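PDB 4RK1: ribose transcriptional regulator from Enterococcus faecium DO, which binds ribose in a sugar-binding domain of the LacI family and probably acts as a DNA-binding transcriptional repressor. Local coordinates for residues B[56-59]-B[60-63]; B[106-109]-B[110-113]; B[178-181]-B[182-185]. All coordinates share one frame; numbering follows the deposited sequence.

Contact 1 of 3, residues B[56-59]-B[60-63]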
# COMPACT_ATOMS: atom_id res chain seq x y z
N LEU B 56 -12.60 -12.74 14.29
CA LEU B 56 -13.95 -13.17 13.90
C LEU B 56 -14.95 -13.07 15.03
O LEU B 56 -16.08 -12.59 14.82
CB LEU B 56 -13.95 -14.60 13.38
CG LEU B 56 -13.36 -14.87 12.00
CD1 LEU B 56 -13.65 -16.31 11.62
CD2 LEU B 56 -13.92 -13.90 10.96
N ALA B 57 -14.56 -13.52 16.22
CA ALA B 57 -15.45 -13.52 17.37
C ALA B 57 -15.87 -12.09 17.70
O ALA B 57 -17.06 -11.81 17.85
CB ALA B 57 -14.77 -14.16 18.58
N GLU B 58 -14.91 -11.19 17.78
CA GLU B 58 -15.21 -9.80 18.08
C GLU B 58 -16.07 -9.18 16.98
O GLU B 58 -17.07 -8.54 17.26
CB GLU B 58 -13.91 -9.01 18.28
CG GLU B 58 -14.08 -7.51 18.51
CD GLU B 58 -14.91 -7.16 19.75
OE1 GLU B 58 -15.00 -7.98 20.69
OE2 GLU B 58 -15.46 -6.04 19.78
N LEU B 59 -15.69 -9.36 15.72
CA LEU B 59 -16.42 -8.76 14.61
C LEU B 59 -17.83 -9.33 14.47
O LEU B 59 -18.77 -8.59 14.17
CB LEU B 59 -15.63 -8.91 13.31
CG LEU B 59 -14.35 -8.08 13.20
CD1 LEU B 59 -13.75 -8.19 11.81
CD2 LEU B 59 -14.61 -6.62 13.54
N THR B 60 -17.97 -10.63 14.72
CA THR B 60 -19.28 -11.27 14.75
C THR B 60 -20.16 -10.66 15.83
O THR B 60 -21.31 -10.32 15.56
CB THR B 60 -19.14 -12.80 14.93
OG1 THR B 60 -18.37 -13.32 13.84
CG2 THR B 60 -20.50 -13.49 14.95
N ARG B 61 -19.61 -10.47 17.03
CA ARG B 61 -20.33 -9.79 18.13
C ARG B 61 -20.73 -8.37 17.76
O ARG B 61 -21.79 -7.91 18.16
CB ARG B 61 -19.51 -9.77 19.42
CG ARG B 61 -19.50 -11.09 20.18
CD ARG B 61 -18.97 -10.90 21.60
NE ARG B 61 -17.57 -10.50 21.60
CZ ARG B 61 -16.53 -11.33 21.68
NH1 ARG B 61 -16.70 -12.65 21.79
NH2 ARG B 61 -15.29 -10.83 21.66
N ARG B 62 -19.91 -7.70 16.96
CA ARG B 62 -20.23 -6.35 16.50
C ARG B 62 -21.31 -6.34 15.40
O ARG B 62 -21.66 -5.28 14.89
CB ARG B 62 -18.96 -5.62 16.00
CG ARG B 62 -17.80 -5.51 16.99
CD ARG B 62 -17.93 -4.33 17.96
NE ARG B 62 -19.12 -4.45 18.79
CZ ARG B 62 -19.25 -5.26 19.84
NH1 ARG B 62 -20.39 -5.28 20.53
NH2 ARG B 62 -18.26 -6.07 20.22
N GLY B 63 -21.83 -7.51 15.02
CA GLY B 63 -22.90 -7.58 14.03
C GLY B 63 -22.45 -7.44 12.58
O GLY B 63 -23.25 -7.09 11.72

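Contact 2 of 3, residues B[106-109]-B[110-113]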
# COMPACT_ATOMS: atom_id res chain seq x y z
N ARG B 106 -10.63 -17.65 -6.93
CA ARG B 106 -9.21 -17.94 -6.99
C ARG B 106 -8.66 -17.52 -8.34
O ARG B 106 -9.41 -17.34 -9.29
CB ARG B 106 -8.99 -19.43 -6.76
CG ARG B 106 -9.69 -19.90 -5.50
CD ARG B 106 -8.92 -20.94 -4.77
NE ARG B 106 -9.61 -21.35 -3.55
CZ ARG B 106 -9.33 -20.94 -2.32
NH1 ARG B 106 -8.36 -20.06 -2.08
NH2 ARG B 106 -10.04 -21.42 -1.30
N THR B 107 -7.35 -17.33 -8.40
CA THR B 107 -6.71 -17.09 -9.66
C THR B 107 -5.83 -18.30 -9.97
O THR B 107 -5.59 -19.11 -9.09
CB THR B 107 -5.90 -15.79 -9.63
OG1 THR B 107 -4.87 -15.90 -8.64
CG2 THR B 107 -6.81 -14.62 -9.30
N ASP B 108 -5.37 -18.41 -11.21
CA ASP B 108 -4.68 -19.62 -11.65
C ASP B 108 -3.18 -19.57 -11.35
O ASP B 108 -2.36 -19.29 -12.22
CB ASP B 108 -4.91 -19.84 -13.16
CG ASP B 108 -4.69 -21.28 -13.58
OD1 ASP B 108 -3.94 -22.04 -12.90
OD2 ASP B 108 -5.26 -21.66 -14.63
N ASP B 109 -2.86 -19.85 -10.09
CA ASP B 109 -1.49 -19.81 -9.60
C ASP B 109 -0.54 -20.77 -10.31
O ASP B 109 0.59 -20.39 -10.65
CB ASP B 109 -1.49 -20.12 -8.10
CG ASP B 109 -2.19 -19.04 -7.29
OD1 ASP B 109 -1.66 -17.92 -7.25
OD2 ASP B 109 -3.26 -19.31 -6.72
N PHE B 110 -0.98 -22.02 -10.51
CA PHE B 110 -0.14 -23.02 -11.19
C PHE B 110 0.24 -22.52 -12.59
O PHE B 110 1.42 -22.52 -12.98
CB PHE B 110 -0.88 -24.37 -11.28
CG PHE B 110 -0.04 -25.49 -11.84
CD1 PHE B 110 0.05 -25.70 -13.21
CD2 PHE B 110 0.66 -26.34 -11.00
CE1 PHE B 110 0.82 -26.73 -13.74
CE2 PHE B 110 1.43 -27.39 -11.52
CZ PHE B 110 1.52 -27.57 -12.89
N ARG B 111 -0.76 -22.07 -13.33
CA ARG B 111 -0.54 -21.51 -14.65
C ARG B 111 0.43 -20.34 -14.61
O ARG B 111 1.33 -20.26 -15.44
CB ARG B 111 -1.88 -21.08 -15.27
CG ARG B 111 -1.79 -20.38 -16.61
CD ARG B 111 -1.32 -21.29 -17.74
NE ARG B 111 -1.36 -20.61 -19.03
CZ ARG B 111 -0.92 -21.15 -20.17
NH1 ARG B 111 -0.40 -22.37 -20.20
NH2 ARG B 111 -0.98 -20.44 -21.29
N GLY B 112 0.23 -19.42 -13.67
CA GLY B 112 1.12 -18.27 -13.57
C GLY B 112 2.57 -18.65 -13.32
O GLY B 112 3.47 -18.09 -13.93
N GLY B 113 2.81 -19.60 -12.42
CA GLY B 113 4.17 -20.07 -12.17
C GLY B 113 4.76 -20.74 -13.41
O GLY B 113 5.93 -20.55 -13.76

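Contact 3 of 3, residues B[178-181]-B[182-185]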
# COMPACT_ATOMS: atom_id res chain seq x y z
N ALA B 178 22.57 -10.82 -1.41
CA ALA B 178 23.93 -11.33 -1.24
C ALA B 178 24.01 -12.82 -1.60
O ALA B 178 24.92 -13.25 -2.30
CB ALA B 178 24.42 -11.11 0.19
N GLU B 179 23.04 -13.60 -1.12
CA GLU B 179 22.95 -15.01 -1.51
C GLU B 179 22.77 -15.16 -3.02
O GLU B 179 23.37 -16.04 -3.64
CB GLU B 179 21.80 -15.69 -0.79
CG GLU B 179 22.04 -15.92 0.70
CD GLU B 179 20.81 -16.44 1.42
OE1 GLU B 179 19.82 -16.76 0.74
OE2 GLU B 179 20.83 -16.53 2.66
N LEU B 180 21.94 -14.32 -3.63
CA LEU B 180 21.76 -14.38 -5.08
C LEU B 180 23.08 -14.12 -5.80
O LEU B 180 23.43 -14.84 -6.74
CB LEU B 180 20.71 -13.37 -5.54
CG LEU B 180 20.49 -13.29 -7.05
CD1 LEU B 180 19.90 -14.57 -7.59
CD2 LEU B 180 19.61 -12.09 -7.37
N LEU B 181 23.80 -13.09 -5.37
CA LEU B 181 25.07 -12.72 -6.00
C LEU B 181 26.13 -13.82 -5.86
O LEU B 181 26.96 -14.00 -6.74
CB LEU B 181 25.59 -11.40 -5.42
CG LEU B 181 24.74 -10.17 -5.74
CD1 LEU B 181 25.10 -9.02 -4.82
CD2 LEU B 181 24.89 -9.76 -7.20
N ASP B 182 26.08 -14.56 -4.77
CA ASP B 182 27.02 -15.66 -4.56
C ASP B 182 26.62 -16.96 -5.28
O ASP B 182 27.40 -17.91 -5.32
CB ASP B 182 27.23 -15.90 -3.06
CG ASP B 182 28.15 -14.87 -2.43
OD1 ASP B 182 28.94 -14.24 -3.17
OD2 ASP B 182 28.07 -14.68 -1.21
N SER B 183 25.43 -17.00 -5.86
CA SER B 183 24.98 -18.17 -6.61
C SER B 183 25.40 -18.06 -8.06
O SER B 183 25.89 -17.02 -8.50
CB SER B 183 23.45 -18.32 -6.52
OG SER B 183 22.80 -17.40 -7.40
N ALA B 184 25.16 -19.13 -8.81
CA ALA B 184 25.37 -19.11 -10.26
C ALA B 184 24.09 -18.74 -11.04
O ALA B 184 24.05 -18.87 -12.26
CB ALA B 184 25.89 -20.46 -10.73
N ALA B 185 23.04 -18.28 -10.36
CA ALA B 185 21.78 -17.96 -11.05
C ALA B 185 21.95 -16.79 -12.00
O ALA B 185 22.66 -15.83 -11.69
CB ALA B 185 20.67 -17.69 -10.04
O HOH W 1 28.64 -15.82 -8.27

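Contact 1 of 3, residues B[56-59]-B[60-63]
Thr-60 folds back onto Leu-56 in the last turns of helix 55-61, which Gly-63 ends in a Schellman motif. Thr-60 grips one carbonyl oxygen twice. Thr-60 OG1 donates to Leu-56 O at 2.6 Å, and Thr-60 N bonds to the same oxygen at 2.7 Å. The two donors come from opposite faces of the carbonyl plane. Thr-60 OG1 lies beside its own backbone N (chi1 -59°), and this turns the hydroxyl back along the helix, where the buried group finds an acceptor. Thr-60, with Leu-56, packs on Phe-67 of strand 66-69 and on helix 76-84; Leu-59 also touches Phe-67.

Arg-61 makes the regular helical bond to Ala-57 O. Its guanidinium lies over that same carbonyl, with Ala-57 O 3.9 Å above the plane of the Arg-61 guanidinium and over its centre. Arg-61 NH2 then reaches Glu-58 OE1 at 3.0 Å in a salt bridge. The carboxylate oxygen is met on its anti side, and the two side chains cross at about a right angle.

Arg-62 takes the other oxygen of Glu-58. Two kinks, at chi2 and chi3, curl the Arg-62 chain back over the helix end. Arg-62 NH2 comes within 2.8 Å of Glu-58 OE2, from above the carboxylate plane. One carboxylate thus joins two arginines in a salt-bridge network. This end of the helix lies at the subunit interface. Glu-58 OE2 also bonds to Thr-9 OG1 of the second subunit, and Arg-62 NE donates to the backbone O of Arg-62 of the second subunit.

Gly-63 leaves the helix with positive phi (80°), a conformation that favours glycine. Gly-63 N turns back to Thr-60 O at 2.9 Å, and that oxygen also accepts from Arg-88 NH1.

Contact 2 of 3, residues B[106-109]-B[110-113]
The N-cap of helix 109-122 is Asp-108, whose side chain accepts from Arg-111 N in the first turn. The bond runs from Arg-111 N to Asp-108 OD1 at 3.2 Å. The donor sits well above the carboxylate plane, 58° out of it. Asp-108 CG lies anti to its backbone N (chi1 -159°), which carries the carboxylate forward over the start of the helix. There Asp-108 CG also packs against Arg-111 CB at 3.3 Å. The Arg-111 guanidinium leads away, so this is a cap and not a salt bridge.

Asp-108 is also the centre of an inverse gamma turn, with a weak bond from Asp-109 N to Thr-107 O. The turn takes the chain from strand 103-107 into the helix, at what is probably one of the crossings between the two lobes of the periplasmic-binding-protein fold.

Helical bonding begins at once, with Gly-112 N to Asp-108 O at 3.0 Å and Gly-113 N to Asp-109 O at 2.9 Å. The side chain of Asp-109 lies about 5 Å from the bound ribose. Its OD1 forms a salt bridge with NE of Arg-143, a residue of the ribose pocket.

Contact 3 of 3, residues B[178-181]-B[182-185]
Ser-183 bonds back to Leu-180 where helix 177-182 runs out into the loop before strand 187-190, and its OG is the acceptor of an ST turn. This is the helix-to-strand connection of a beta-alpha-beta unit in an alpha/beta lobe of the periplasmic-binding-protein fold.

Hydrogen bonds carry most of the contact. Ser-183 OG donates to Leu-180 O at 2.7 Å. Ser-183 N bonds to Leu-180 O as well, at 3.1 Å, but from far above the carbonyl plane, 66° out of it. The hydroxyl is only tilted from that plane. Its position between the backbone N and the carbonyl carbon of Ser-183 (chi1 78°) brings it back to the helix. Ser-183 OG also accepts from Ala-185 N at 3.1 Å. One hydroxyl therefore ties the last turn to the outgoing loop and fixes its own rotation by giving and taking a bond. Asp-182 N keeps the helical pattern, with a bond to Ala-178 O at 3.0 Å and a weak one to Glu-179 O.

Water adds a second link. One molecule donates to Leu-181 O and to Ser-183 O, and so bridges two backbone carbonyls on the way out of the helix.

Apolar packing is slight within the contact and larger around it. Leu-180 is buried and touches Leu-164 of strand 161-166, Ala-129 of strand 128-133 and Leu-199 of helix 193-205. Leu-181 packs on Leu-203 of that helix, and both leucines touch Tyr-214. Ala-185, also buried, touches Ala-129 as well. Leu-180 CG stands anti to its backbone N (chi1 176°), and the CD1 branch reaches forward to the loop. There Leu-180 CD1 meets Ala-185 CB at 4.0 Å.

How the contacts relate
The three contacts share no helix or strand, and none touches another. Contact 1 is the buried one, set between strand 66-69, helix 76-84 and the second subunit. Two of its three charged side chains, Glu-58 and Arg-62, also bond to the second subunit. Contacts 2 and 3 are both partly buried. Contact 2 lies nearest the centre of the chain, beside the ribose. It begins a helix, while contacts 1 and 3 each lie at the end of one, on opposite sides of the chain's centre, with centres about 48 Å apart. Both turn a hydroxyl back to a helix carbonyl; contact 1 adds a salt-bridge network, contact 3 a bridging water. Contact 2 uses a capping carboxylate.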